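Side-chain contacts in lipase-specific foldase (PDB 2ES4), which assists the folding of the extracellular lipase during its passage through the periplasm: residues G77-T82 and Q122-G127; R133-A138 and P179-E184; A241-A246 and R254-Q259; E277-R282 and P318-R323. One frame throughout, in Å; residues are numbered along the deposited sequence.

Contact 1: residues G77-T82 and Q122-G127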
loop_
_atom_site.group_PDB
_atom_site.type_symbol
_atom_site.label_atom_id
_atom_site.label_comp_id
_atom_site.label_asym_id
_atom_site.label_seq_id
_atom_site.Cartn_x
_atom_site.Cartn_y
_atom_site.Cartn_z
ATOM N N GLY B 77 -6.193 -37.605 -8.938
ATOM C CA GLY B 77 -7.145 -37.301 -7.880
ATOM C C GLY B 77 -6.469 -36.768 -6.629
ATOM O O GLY B 77 -7.089 -36.678 -5.573
ATOM N N ARG B 78 -5.180 -36.459 -6.744
ATOM C CA ARG B 78 -4.405 -35.952 -5.625
ATOM C C ARG B 78 -4.144 -34.468 -5.781
ATOM O O ARG B 78 -4.361 -33.906 -6.853
ATOM C CB ARG B 78 -3.079 -36.707 -5.516
ATOM C CG ARG B 78 -3.218 -38.205 -5.270
ATOM C CD ARG B 78 -2.116 -38.740 -4.384
ATOM N NE ARG B 78 -0.787 -38.347 -4.845
ATOM C CZ ARG B 78 0.334 -38.531 -4.155
ATOM N NH1 ARG B 78 0.303 -39.107 -2.959
ATOM N NH2 ARG B 78 1.495 -38.140 -4.663
ATOM N N LEU B 79 -3.675 -33.838 -4.706
ATOM C CA LEU B 79 -3.372 -32.413 -4.723
ATOM C C LEU B 79 -2.249 -32.089 -5.690
ATOM O O LEU B 79 -1.183 -32.712 -5.642
ATOM C CB LEU B 79 -2.979 -31.918 -3.334
ATOM C CG LEU B 79 -4.044 -31.849 -2.249
ATOM C CD1 LEU B 79 -3.379 -31.410 -0.978
ATOM C CD2 LEU B 79 -5.140 -30.872 -2.648
ATOM N N ALA B 80 -2.513 -31.148 -6.597
ATOM C CA ALA B 80 -1.512 -30.716 -7.567
ATOM C C ALA B 80 -0.437 -29.988 -6.781
ATOM O O ALA B 80 -0.740 -29.067 -6.020
ATOM C CB ALA B 80 -2.127 -29.791 -8.599
ATOM N N ARG B 81 0.805 -30.448 -6.915
ATOM C CA ARG B 81 1.921 -29.841 -6.201
ATOM C C ARG B 81 2.320 -28.475 -6.733
ATOM O O ARG B 81 3.361 -28.316 -7.371
ATOM C CB ARG B 81 3.115 -30.793 -6.138
ATOM C CG ARG B 81 2.853 -32.026 -5.304
ATOM C CD ARG B 81 4.100 -32.833 -5.075
ATOM N NE ARG B 81 3.890 -33.862 -4.059
ATOM C CZ ARG B 81 4.838 -34.682 -3.615
ATOM N NH1 ARG B 81 6.073 -34.601 -4.097
ATOM N NH2 ARG B 81 4.561 -35.569 -2.669
ATOM N N THR B 82 1.455 -27.492 -6.489
ATOM C CA THR B 82 1.678 -26.121 -6.931
ATOM C C THR B 82 1.601 -25.199 -5.727
ATOM O O THR B 82 1.141 -25.604 -4.655
ATOM C CB THR B 82 0.630 -25.679 -7.980
ATOM O OG1 THR B 82 -0.679 -25.726 -7.403
ATOM C CG2 THR B 82 0.672 -26.586 -9.205
ATOM N N GLN B 122 -8.527 -34.751 0.597
ATOM C CA GLN B 122 -8.775 -34.216 1.937
ATOM C C GLN B 122 -7.718 -34.667 2.933
ATOM O O GLN B 122 -7.144 -33.842 3.641
ATOM C CB GLN B 122 -10.159 -34.619 2.438
ATOM C CG GLN B 122 -10.413 -34.301 3.905
ATOM C CD GLN B 122 -11.826 -34.569 4.334
ATOM O OE1 GLN B 122 -12.400 -35.618 4.034
ATOM N NE2 GLN B 122 -12.402 -33.618 5.056
ATOM N N ALA B 123 -7.456 -35.975 2.960
ATOM C CA ALA B 123 -6.453 -36.543 3.855
ATOM C C ALA B 123 -5.079 -36.008 3.474
ATOM O O ALA B 123 -4.274 -35.669 4.345
ATOM C CB ALA B 123 -6.466 -38.055 3.773
ATOM N N GLU B 124 -4.853 -35.872 2.167
ATOM C CA GLU B 124 -3.593 -35.357 1.637
ATOM C C GLU B 124 -3.405 -33.907 2.085
ATOM O O GLU B 124 -2.330 -33.540 2.561
ATOM C CB GLU B 124 -3.590 -35.435 0.116
ATOM C CG GLU B 124 -2.214 -35.440 -0.514
ATOM C CD GLU B 124 -2.276 -35.483 -2.018
ATOM O OE1 GLU B 124 -3.031 -36.318 -2.544
ATOM O OE2 GLU B 124 -1.580 -34.683 -2.675
ATOM N N ALA B 125 -4.479 -33.116 1.994
ATOM C CA ALA B 125 -4.465 -31.711 2.404
ATOM C C ALA B 125 -4.180 -31.562 3.881
ATOM O O ALA B 125 -3.358 -30.734 4.273
ATOM C CB ALA B 125 -5.766 -31.039 2.042
ATOM N N LEU B 126 -4.819 -32.408 4.691
ATOM C CA LEU B 126 -4.608 -32.397 6.136
ATOM C C LEU B 126 -3.167 -32.765 6.466
ATOM O O LEU B 126 -2.605 -32.282 7.450
ATOM C CB LEU B 126 -5.561 -33.363 6.834
ATOM C CG LEU B 126 -7.017 -32.914 6.963
ATOM C CD1 LEU B 126 -7.866 -34.057 7.490
ATOM C CD2 LEU B 126 -7.109 -31.711 7.881
ATOM N N GLY B 127 -2.568 -33.581 5.597
ATOM C CA GLY B 127 -1.186 -33.998 5.767
ATOM C C GLY B 127 -0.239 -32.828 5.584
ATOM O O GLY B 127 0.622 -32.590 6.432
#

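Contact 2: residues R133-A138 and P179-E184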
loop_
_atom_site.group_PDB
_atom_site.type_symbol
_atom_site.label_atom_id
_atom_site.label_comp_id
_atom_site.label_asym_id
_atom_site.label_seq_id
_atom_site.Cartn_x
_atom_site.Cartn_y
_atom_site.Cartn_z
ATOM N N ARG B 133 2.479 -26.514 9.502
ATOM C CA ARG B 133 2.491 -26.012 10.868
ATOM C C ARG B 133 3.778 -26.403 11.592
ATOM O O ARG B 133 4.248 -25.671 12.460
ATOM C CB ARG B 133 1.263 -26.501 11.627
ATOM C CG ARG B 133 1.179 -27.991 11.812
ATOM C CD ARG B 133 -0.144 -28.417 12.363
ATOM N NE ARG B 133 -0.458 -27.664 13.564
ATOM C CZ ARG B 133 -1.550 -27.836 14.294
ATOM N NH1 ARG B 133 -2.451 -28.750 13.953
ATOM N NH2 ARG B 133 -1.747 -27.079 15.362
ATOM N N ALA B 134 4.365 -27.532 11.185
ATOM C CA ALA B 134 5.622 -28.005 11.760
ATOM C C ALA B 134 6.711 -27.022 11.349
ATOM O O ALA B 134 7.635 -26.756 12.115
ATOM C CB ALA B 134 5.951 -29.393 11.257
ATOM N N TYR B 135 6.546 -26.441 10.158
ATOM C CA TYR B 135 7.472 -25.454 9.621
ATOM C C TYR B 135 7.518 -24.221 10.508
ATOM O O TYR B 135 8.600 -23.731 10.810
ATOM C CB TYR B 135 7.082 -25.105 8.173
ATOM C CG TYR B 135 7.799 -23.933 7.556
ATOM C CD1 TYR B 135 7.425 -22.604 7.866
ATOM C CD2 TYR B 135 8.857 -24.135 6.667
ATOM C CE1 TYR B 135 8.098 -21.512 7.320
ATOM C CE2 TYR B 135 9.541 -23.041 6.103
ATOM C CZ TYR B 135 9.149 -21.737 6.434
ATOM O OH TYR B 135 9.792 -20.668 5.869
ATOM N N PHE B 136 6.344 -23.697 10.868
ATOM C CA PHE B 136 6.255 -22.508 11.715
ATOM C C PHE B 136 6.812 -22.740 13.109
ATOM O O PHE B 136 7.461 -21.860 13.677
ATOM C CB PHE B 136 4.825 -21.999 11.812
ATOM C CG PHE B 136 4.290 -21.463 10.529
ATOM C CD1 PHE B 136 3.539 -22.284 9.684
ATOM C CD2 PHE B 136 4.531 -20.129 10.151
ATOM C CE1 PHE B 136 3.032 -21.792 8.485
ATOM C CE2 PHE B 136 4.025 -19.619 8.936
ATOM C CZ PHE B 136 3.274 -20.453 8.101
ATOM N N ASP B 137 6.578 -23.938 13.641
ATOM C CA ASP B 137 7.076 -24.307 14.965
ATOM C C ASP B 137 8.594 -24.433 14.933
ATOM O O ASP B 137 9.281 -23.949 15.833
ATOM C CB ASP B 137 6.463 -25.629 15.424
ATOM C CG ASP B 137 5.006 -25.492 15.817
ATOM O OD1 ASP B 137 4.199 -25.008 14.996
ATOM O OD2 ASP B 137 4.664 -25.875 16.956
ATOM N N ALA B 138 9.100 -25.036 13.859
ATOM C CA ALA B 138 10.535 -25.223 13.663
ATOM C C ALA B 138 11.184 -23.933 13.167
ATOM O O ALA B 138 12.410 -23.846 13.067
ATOM C CB ALA B 138 10.793 -26.350 12.682
ATOM N N PRO B 179 7.144 -26.273 -4.262
ATOM C CA PRO B 179 5.957 -25.526 -4.670
ATOM C C PRO B 179 5.587 -24.410 -3.698
ATOM O O PRO B 179 5.061 -23.390 -4.109
ATOM C CB PRO B 179 4.897 -26.617 -4.728
ATOM C CG PRO B 179 5.303 -27.551 -3.720
ATOM C CD PRO B 179 6.758 -27.665 -3.968
ATOM N N PHE B 180 5.945 -24.585 -2.430
ATOM C CA PHE B 180 5.656 -23.598 -1.400
ATOM C C PHE B 180 6.509 -22.346 -1.465
ATOM O O PHE B 180 5.983 -21.234 -1.507
ATOM C CB PHE B 180 5.793 -24.217 -0.009
ATOM C CG PHE B 180 4.522 -24.792 0.534
ATOM C CD1 PHE B 180 3.720 -25.653 -0.239
ATOM C CD2 PHE B 180 4.113 -24.471 1.838
ATOM C CE1 PHE B 180 2.522 -26.186 0.283
ATOM C CE2 PHE B 180 2.922 -24.996 2.373
ATOM C CZ PHE B 180 2.125 -25.852 1.595
ATOM N N PHE B 181 7.826 -22.532 -1.491
ATOM C CA PHE B 181 8.758 -21.411 -1.500
ATOM C C PHE B 181 9.651 -21.294 -2.716
ATOM O O PHE B 181 10.511 -20.418 -2.754
ATOM C CB PHE B 181 9.621 -21.450 -0.239
ATOM C CG PHE B 181 8.832 -21.459 1.023
ATOM C CD1 PHE B 181 8.114 -20.320 1.425
ATOM C CD2 PHE B 181 8.772 -22.614 1.808
ATOM C CE1 PHE B 181 7.339 -20.334 2.603
ATOM C CE2 PHE B 181 8.004 -22.638 2.980
ATOM C CZ PHE B 181 7.283 -21.500 3.382
ATOM N N GLY B 182 9.428 -22.141 -3.720
ATOM C CA GLY B 182 10.240 -22.112 -4.932
ATOM C C GLY B 182 10.388 -20.740 -5.549
ATOM O O GLY B 182 11.483 -20.183 -5.543
ATOM N N ASP B 183 9.270 -20.157 -5.977
ATOM C CA ASP B 183 9.266 -18.831 -6.590
ATOM C C ASP B 183 9.744 -17.743 -5.635
ATOM O O ASP B 183 10.592 -16.927 -6.003
ATOM C CB ASP B 183 7.868 -18.483 -7.097
ATOM C CG ASP B 183 7.321 -19.519 -8.062
ATOM O OD1 ASP B 183 8.010 -19.843 -9.055
ATOM O OD2 ASP B 183 6.200 -20.013 -7.821
ATOM N N GLU B 184 9.240 -17.778 -4.401
ATOM C CA GLU B 184 9.603 -16.804 -3.368
ATOM C C GLU B 184 11.117 -16.720 -3.168
ATOM O O GLU B 184 11.682 -15.626 -3.147
ATOM C CB GLU B 184 8.925 -17.162 -2.049
ATOM C CG GLU B 184 9.166 -16.168 -0.919
ATOM C CD GLU B 184 8.461 -16.565 0.357
ATOM O OE1 GLU B 184 7.226 -16.723 0.321
ATOM O OE2 GLU B 184 9.139 -16.716 1.396
#

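Contact 3: residues A241-A246 and R254-Q259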
loop_
_atom_site.group_PDB
_atom_site.type_symbol
_atom_site.label_atom_id
_atom_site.label_comp_id
_atom_site.label_asym_id
_atom_site.label_seq_id
_atom_site.Cartn_x
_atom_site.Cartn_y
_atom_site.Cartn_z
ATOM N N ALA B 241 0.840 9.960 -20.696
ATOM C CA ALA B 241 1.448 10.907 -19.761
ATOM C C ALA B 241 2.498 11.782 -20.431
ATOM O O ALA B 241 2.528 12.991 -20.210
ATOM C CB ALA B 241 2.057 10.174 -18.580
ATOM N N ASP B 242 3.311 11.175 -21.298
ATOM C CA ASP B 242 4.356 11.898 -22.024
ATOM C C ASP B 242 3.791 12.971 -22.948
ATOM O O ASP B 242 4.342 14.071 -23.029
ATOM C CB ASP B 242 5.235 10.939 -22.831
ATOM C CG ASP B 242 6.117 10.062 -21.957
ATOM O OD1 ASP B 242 6.518 10.499 -20.854
ATOM O OD2 ASP B 242 6.413 8.924 -22.378
ATOM N N LEU B 243 2.675 12.665 -23.607
ATOM C CA LEU B 243 2.036 13.626 -24.501
ATOM C C LEU B 243 1.472 14.813 -23.728
ATOM O O LEU B 243 1.522 15.949 -24.202
ATOM C CB LEU B 243 0.948 12.955 -25.325
ATOM C CG LEU B 243 1.485 12.089 -26.459
ATOM C CD1 LEU B 243 0.402 11.207 -26.996
ATOM C CD2 LEU B 243 2.049 12.984 -27.555
ATOM N N GLN B 244 0.998 14.554 -22.510
ATOM C CA GLN B 244 0.468 15.617 -21.658
ATOM C C GLN B 244 1.597 16.550 -21.241
ATOM O O GLN B 244 1.465 17.770 -21.350
ATOM C CB GLN B 244 -0.177 15.048 -20.406
ATOM C CG GLN B 244 -1.387 14.212 -20.654
ATOM C CD GLN B 244 -1.959 13.665 -19.377
ATOM O OE1 GLN B 244 -2.597 14.381 -18.603
ATOM N NE2 GLN B 244 -1.771 12.377 -19.165
ATOM N N LYS B 245 2.721 15.963 -20.822
ATOM C CA LYS B 245 3.901 16.722 -20.400
ATOM C C LYS B 245 4.455 17.573 -21.537
ATOM O O LYS B 245 5.009 18.652 -21.302
ATOM C CB LYS B 245 4.996 15.784 -19.896
ATOM C CG LYS B 245 4.688 15.116 -18.575
ATOM C CD LYS B 245 5.846 14.244 -18.113
ATOM C CE LYS B 245 5.572 13.617 -16.750
ATOM N NZ LYS B 245 4.386 12.712 -16.756
ATOM N N ALA B 246 4.266 17.097 -22.767
ATOM C CA ALA B 246 4.719 17.802 -23.960
ATOM C C ALA B 246 3.744 18.913 -24.347
ATOM O O ALA B 246 4.039 19.726 -25.228
ATOM C CB ALA B 246 4.893 16.825 -25.117
ATOM N N ARG B 254 -4.867 12.673 -29.821
ATOM C CA ARG B 254 -5.641 11.687 -30.563
ATOM C C ARG B 254 -4.820 11.053 -31.681
ATOM O O ARG B 254 -4.772 9.835 -31.786
ATOM C CB ARG B 254 -6.888 12.315 -31.173
ATOM C CG ARG B 254 -7.830 11.301 -31.847
ATOM C CD ARG B 254 -8.980 11.959 -32.591
ATOM N NE ARG B 254 -9.786 12.836 -31.738
ATOM C CZ ARG B 254 -9.761 14.166 -31.790
ATOM N NH1 ARG B 254 -8.968 14.786 -32.659
ATOM N NH2 ARG B 254 -10.508 14.878 -30.961
ATOM N N ALA B 255 -4.144 11.888 -32.469
ATOM C CA ALA B 255 -3.329 11.420 -33.593
ATOM C C ALA B 255 -2.205 10.476 -33.193
ATOM O O ALA B 255 -2.083 9.379 -33.748
ATOM C CB ALA B 255 -2.770 12.595 -34.365
ATOM N N GLN B 256 -1.420 10.883 -32.199
ATOM C CA GLN B 256 -0.308 10.074 -31.730
ATOM C C GLN B 256 -0.732 8.772 -31.053
ATOM O O GLN B 256 -0.143 7.714 -31.300
ATOM C CB GLN B 256 0.601 10.885 -30.807
ATOM C CG GLN B 256 1.876 10.151 -30.388
ATOM C CD GLN B 256 2.657 9.612 -31.575
ATOM O OE1 GLN B 256 2.958 10.348 -32.520
ATOM N NE2 GLN B 256 2.940 8.311 -31.556
ATOM N N ILE B 257 -1.746 8.852 -30.202
ATOM C CA ILE B 257 -2.234 7.668 -29.509
ATOM C C ILE B 257 -2.928 6.695 -30.462
ATOM O O ILE B 257 -2.814 5.480 -30.297
ATOM C CB ILE B 257 -3.175 8.043 -28.350
ATOM C CG1 ILE B 257 -2.421 8.837 -27.285
ATOM C CG2 ILE B 257 -3.772 6.799 -27.695
ATOM C CD1 ILE B 257 -1.273 8.084 -26.633
ATOM N N ALA B 258 -3.614 7.232 -31.468
ATOM C CA ALA B 258 -4.318 6.402 -32.447
ATOM C C ALA B 258 -3.408 5.456 -33.196
ATOM O O ALA B 258 -3.799 4.324 -33.490
ATOM C CB ALA B 258 -5.091 7.255 -33.418
ATOM N N GLN B 259 -2.178 5.899 -33.450
ATOM C CA GLN B 259 -1.218 5.072 -34.169
ATOM C C GLN B 259 -0.338 4.197 -33.285
ATOM O O GLN B 259 0.648 3.626 -33.757
ATOM C CB GLN B 259 -0.368 5.918 -35.119
ATOM C CG GLN B 259 0.477 6.984 -34.453
ATOM C CD GLN B 259 1.337 7.732 -35.439
ATOM O OE1 GLN B 259 0.844 8.263 -36.436
ATOM N NE2 GLN B 259 2.639 7.781 -35.170
#

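Contact 4: residues E277-R282 and P318-R323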
loop_
_atom_site.group_PDB
_atom_site.type_symbol
_atom_site.label_atom_id
_atom_site.label_comp_id
_atom_site.label_asym_id
_atom_site.label_seq_id
_atom_site.Cartn_x
_atom_site.Cartn_y
_atom_site.Cartn_z
ATOM N N GLU B 277 -8.305 20.865 -20.262
ATOM C CA GLU B 277 -8.238 22.222 -20.792
ATOM C C GLU B 277 -9.443 23.052 -20.365
ATOM O O GLU B 277 -9.284 24.210 -19.967
ATOM C CB GLU B 277 -8.096 22.211 -22.310
ATOM C CG GLU B 277 -6.703 21.801 -22.760
ATOM C CD GLU B 277 -6.499 21.887 -24.259
ATOM O OE1 GLU B 277 -7.240 22.632 -24.940
ATOM O OE2 GLU B 277 -5.576 21.208 -24.756
ATOM N N ALA B 278 -10.623 22.428 -20.359
ATOM C CA ALA B 278 -11.859 23.100 -19.950
ATOM C C ALA B 278 -11.813 23.414 -18.464
ATOM O O ALA B 278 -12.232 24.496 -18.043
ATOM C CB ALA B 278 -13.050 22.250 -20.253
ATOM N N TRP B 279 -11.266 22.481 -17.683
ATOM C CA TRP B 279 -11.123 22.677 -16.244
ATOM C C TRP B 279 -10.200 23.863 -15.978
ATOM O O TRP B 279 -10.522 24.728 -15.158
ATOM C CB TRP B 279 -10.579 21.410 -15.559
ATOM C CG TRP B 279 -10.012 21.651 -14.171
ATOM C CD1 TRP B 279 -8.688 21.711 -13.828
ATOM C CD2 TRP B 279 -10.751 21.925 -12.974
ATOM N NE1 TRP B 279 -8.554 22.016 -12.494
ATOM C CE2 TRP B 279 -9.801 22.152 -11.942
ATOM C CE3 TRP B 279 -12.125 22.003 -12.667
ATOM C CZ2 TRP B 279 -10.181 22.456 -10.616
ATOM C CZ3 TRP B 279 -12.509 22.304 -11.342
ATOM C CH2 TRP B 279 -11.533 22.526 -10.334
ATOM N N GLN B 280 -9.050 23.880 -16.652
ATOM C CA GLN B 280 -8.083 24.962 -16.482
ATOM C C GLN B 280 -8.699 26.312 -16.810
ATOM O O GLN B 280 -8.517 27.266 -16.063
ATOM C CB GLN B 280 -6.843 24.731 -17.338
ATOM C CG GLN B 280 -5.970 23.578 -16.861
ATOM C CD GLN B 280 -4.867 23.235 -17.846
ATOM O OE1 GLN B 280 -4.062 24.093 -18.218
ATOM N NE2 GLN B 280 -4.818 21.974 -18.268
ATOM N N THR B 281 -9.497 26.362 -17.875
ATOM C CA THR B 281 -10.162 27.598 -18.280
ATOM C C THR B 281 -11.181 28.051 -17.235
ATOM O O THR B 281 -11.226 29.235 -16.878
ATOM C CB THR B 281 -10.850 27.437 -19.643
ATOM O OG1 THR B 281 -9.860 27.189 -20.646
ATOM C CG2 THR B 281 -11.646 28.689 -20.022
ATOM N N ARG B 282 -11.984 27.108 -16.744
ATOM C CA ARG B 282 -12.992 27.416 -15.735
ATOM C C ARG B 282 -12.364 27.821 -14.408
ATOM O O ARG B 282 -12.840 28.757 -13.761
ATOM C CB ARG B 282 -13.944 26.240 -15.534
ATOM C CG ARG B 282 -14.829 25.954 -16.748
ATOM C CD ARG B 282 -15.826 24.822 -16.501
ATOM N NE ARG B 282 -15.197 23.500 -16.411
ATOM C CZ ARG B 282 -15.050 22.800 -15.286
ATOM N NH1 ARG B 282 -15.476 23.289 -14.124
ATOM N NH2 ARG B 282 -14.492 21.596 -15.326
ATOM N N PRO B 318 -20.063 17.331 -8.714
ATOM C CA PRO B 318 -19.524 16.747 -7.478
ATOM C C PRO B 318 -17.999 16.616 -7.434
ATOM O O PRO B 318 -17.377 16.137 -8.385
ATOM C CB PRO B 318 -20.205 15.390 -7.426
ATOM C CG PRO B 318 -21.544 15.678 -8.044
ATOM C CD PRO B 318 -21.169 16.500 -9.237
ATOM N N GLY B 319 -17.413 17.145 -6.364
ATOM C CA GLY B 319 -15.974 17.090 -6.198
ATOM C C GLY B 319 -15.168 18.279 -6.692
ATOM O O GLY B 319 -14.072 18.522 -6.178
ATOM N N GLU B 320 -15.689 19.034 -7.658
ATOM C CA GLU B 320 -14.948 20.177 -8.186
ATOM C C GLU B 320 -14.750 21.355 -7.238
ATOM O O GLU B 320 -13.721 22.027 -7.305
ATOM C CB GLU B 320 -15.532 20.653 -9.505
ATOM C CG GLU B 320 -15.308 19.686 -10.654
ATOM C CD GLU B 320 -15.526 20.325 -12.015
ATOM O OE1 GLU B 320 -16.135 21.413 -12.094
ATOM O OE2 GLU B 320 -15.066 19.743 -13.016
ATOM N N ALA B 321 -15.712 21.604 -6.349
ATOM C CA ALA B 321 -15.570 22.706 -5.387
ATOM C C ALA B 321 -14.409 22.394 -4.447
ATOM O O ALA B 321 -13.592 23.267 -4.133
ATOM C CB ALA B 321 -16.844 22.902 -4.608
ATOM N N ILE B 322 -14.307 21.122 -4.067
ATOM C CA ILE B 322 -13.235 20.660 -3.194
ATOM C C ILE B 322 -11.903 20.765 -3.926
ATOM O O ILE B 322 -10.895 21.161 -3.333
ATOM C CB ILE B 322 -13.473 19.205 -2.728
ATOM C CG1 ILE B 322 -14.705 19.156 -1.818
ATOM C CG2 ILE B 322 -12.244 18.664 -1.993
ATOM C CD1 ILE B 322 -15.018 17.785 -1.250
ATOM N N ARG B 323 -11.912 20.444 -5.219
ATOM C CA ARG B 323 -10.701 20.517 -6.024
ATOM C C ARG B 323 -10.218 21.944 -6.191
ATOM O O ARG B 323 -9.018 22.204 -6.113
ATOM C CB ARG B 323 -10.906 19.889 -7.400
ATOM C CG ARG B 323 -9.585 19.582 -8.092
ATOM C CD ARG B 323 -9.770 19.032 -9.483
ATOM N NE ARG B 323 -8.479 18.870 -10.151
ATOM C CZ ARG B 323 -8.321 18.694 -11.460
ATOM N NH1 ARG B 323 -9.375 18.653 -12.267
ATOM N NH2 ARG B 323 -7.103 18.554 -11.964
#

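Contact 1: residues G77-T82 and Q122-G127
The carboxylate of Glu124 lies against the backbone at Arg78 and Leu79, each oxygen meeting a different residue most closely. OE2 of Glu124 is 3.0 Å from Leu79 N, a weak, bent hydrogen bond (129° at the hydrogen); OE1 of Glu124 takes the same N-H more directly (156°) but from 3.4 Å, also weakly. One amide proton is thus shared by both oxygens. OE1 also rests on the aliphatic chain of Arg78, 3.0 Å from Arg78 CB, and Glu124 CD lies over one face of the guanidinium. The ion pair from Arg78 NE to Glu124 OE1 is long, 3.8 Å, and out of the guanidinium plane, so it works through charge without a directed N-H. Arg78 gets there by bending at chi2 and chi3, whereas Glu124, with CG anti to N (chi1 -158°), runs extended to the loop. Next to this polar patch, Leu79 CD1 packs 3.6 Å from Ala125 CA and also touches Ala125 CB. Farther out, Arg81 makes a cation-pi contact with Trp176, and Ala80 is tied by a backbone hydrogen bond to Pro72. The contact sets the loop preceding helix 84-90 against helix 120-137, where Ala125 also meets Ile112 of helix 101-116.

Contact 2: residues R133-A138 and P179-E184
The rings of Tyr135 and Phe181 meet at their outer ends, Phe181 CZ lying over one face of the tyrosine ring. Their planes are 25° from parallel, but the rings are slid so far apart that they barely overlap, with centroids 5.0 Å from each other. The closest approach joins Tyr135 CE2 to Phe181 CE2 at 3.5 Å, while Phe181 CZ sits 3.6 Å from Tyr135 CZ and equally near the phenolic OH. One face of the Phe181 ring carries the CB of its neighbour Phe180, 3.8 Å above the plane and toward the rim; Glu184 OE1 lies at the edge of the same ring, in its plane. Tyr135 also serves its own helix, its CD1 standing 4.2 Å above the centre of one face of Phe136. The two side chains approach from opposite directions and span the distance between the helices, for even the nearest CA atoms, those of Tyr135 and Phe180, are 11.3 Å apart. This is aromatic packing in an all-helical domain: helix 120-137 reaches helix 177-198 through two long side chains, and Ala169 of helix 155-172 touches both rings. CG anti to the backbone N (chi1 170°) carries the Tyr135 ring toward helix 177-198. Phe181 lies just before the kink of that helix, where the N atoms of Asp183 and Glu184 lack a bond to the preceding turn. Arg86 of helix 84-90 touches Phe181 and forms a salt bridge with Glu184 OE1.

Contact 3: residues A241-A246 and R254-Q259
Leu243 reaches from helix 221-245 to Gln256 and Ile257 on helix 250-258 with its two methyl groups. Its CB starts toward the partner helix, and CG, anti to the carbonyl carbon (chi1 -75°), forks there. CD1 is the busier branch: it lies 3.8 Å from Gln256 CB and also touches Gln256 CG, and it also meets Ile257 CD1 at 3.6 Å and Ile257 CG1 at 3.7 Å. CD2 keeps to the glutamine, 4.0 Å from Gln256 CG and slightly farther from Gln256 CB.

The partners present themselves differently. Leu243 crosses Gln256 at about a right angle, meeting the aliphatic base of that chain. A bend at chi2 (53°) then leads the glutamine amide away from the leucine. Ile257 slides past Leu243 in the opposite direction; its CB does not face helix 221-245, but its CG1-CD1 arm swings back to it. Met253, one turn before Ile257 on the same helix, also touches Leu243.

The pair belongs to a helical hairpin in which a short connection turns the chain from helix 221-245 into helix 250-258. Beyond the contact, Thr260 OG1 is hydrogen-bonded with the carbonyl oxygens of Gln256 and Ile257, just after the second helix. No hydrogen bond or salt bridge joins the two segments, so the contact depends on apolar fit, with the methylenes of a polar residue completing the surface for a leucine.

Contact 4: residues E277-R282 and P318-R323
Arg282 NH1 and Glu320 OE1, 2.8 Å apart, form the shorter arm of a two-pronged salt bridge; Arg282 NH2 and Glu320 OE2 make the other at 3.0 Å. The guanidinium meets the carboxylate end-on with the planes only 6° apart, and both oxygens are used on their syn sides. Two bonds of moderate bend (146° and 153°) thus restrain the rotation of the carboxylate. Glu320 also lies by the indole of Trp279, its CD 3.7 Å from Trp279 CZ3. Arg323, from the next turn, lays its guanidinium flat on one face of that indole, NH1 standing 3.3 Å above the ring plane. Its CZ is 3.8 Å from the centroid of the five-membered ring, a cation-pi contact, while its CD makes a CH-pi contact with the six-membered ring. An extended chain, with CG anti to the backbone N, carries the group there. Arg323 NH2 forms a salt bridge with an acidic side chain of the other protein chain, so the arginine resting on Trp279 also reaches across the interface. The contact packs the start of helix 320-328, with Gly319 at its N-cap position, against helix 263-294, and Phe315, in the loop just before helix 320-328, touches Trp279, Arg282 and Glu320.

How the contacts relate
Following the chain, contact 1 closes a loop of 39 residues, 25 of them helical, from the segment before helix 84-90 to helix 120-137. Contact 2 starts farther along that same helix and joins it to helix 177-198; the two touch where Arg81 and Thr82 pack on Pro179. Contact 3 closes the short turn between helices 221-245 and 250-258, and contact 4 spans 35 residues to bring helix 320-328 back to helix 263-294. All four follow in series, none nesting or crossing. Contacts 1 and 2 lie on the opposite side of the chain's centre from contacts 3 and 4; the centres of contacts 1 and 4 are about 57 Å apart.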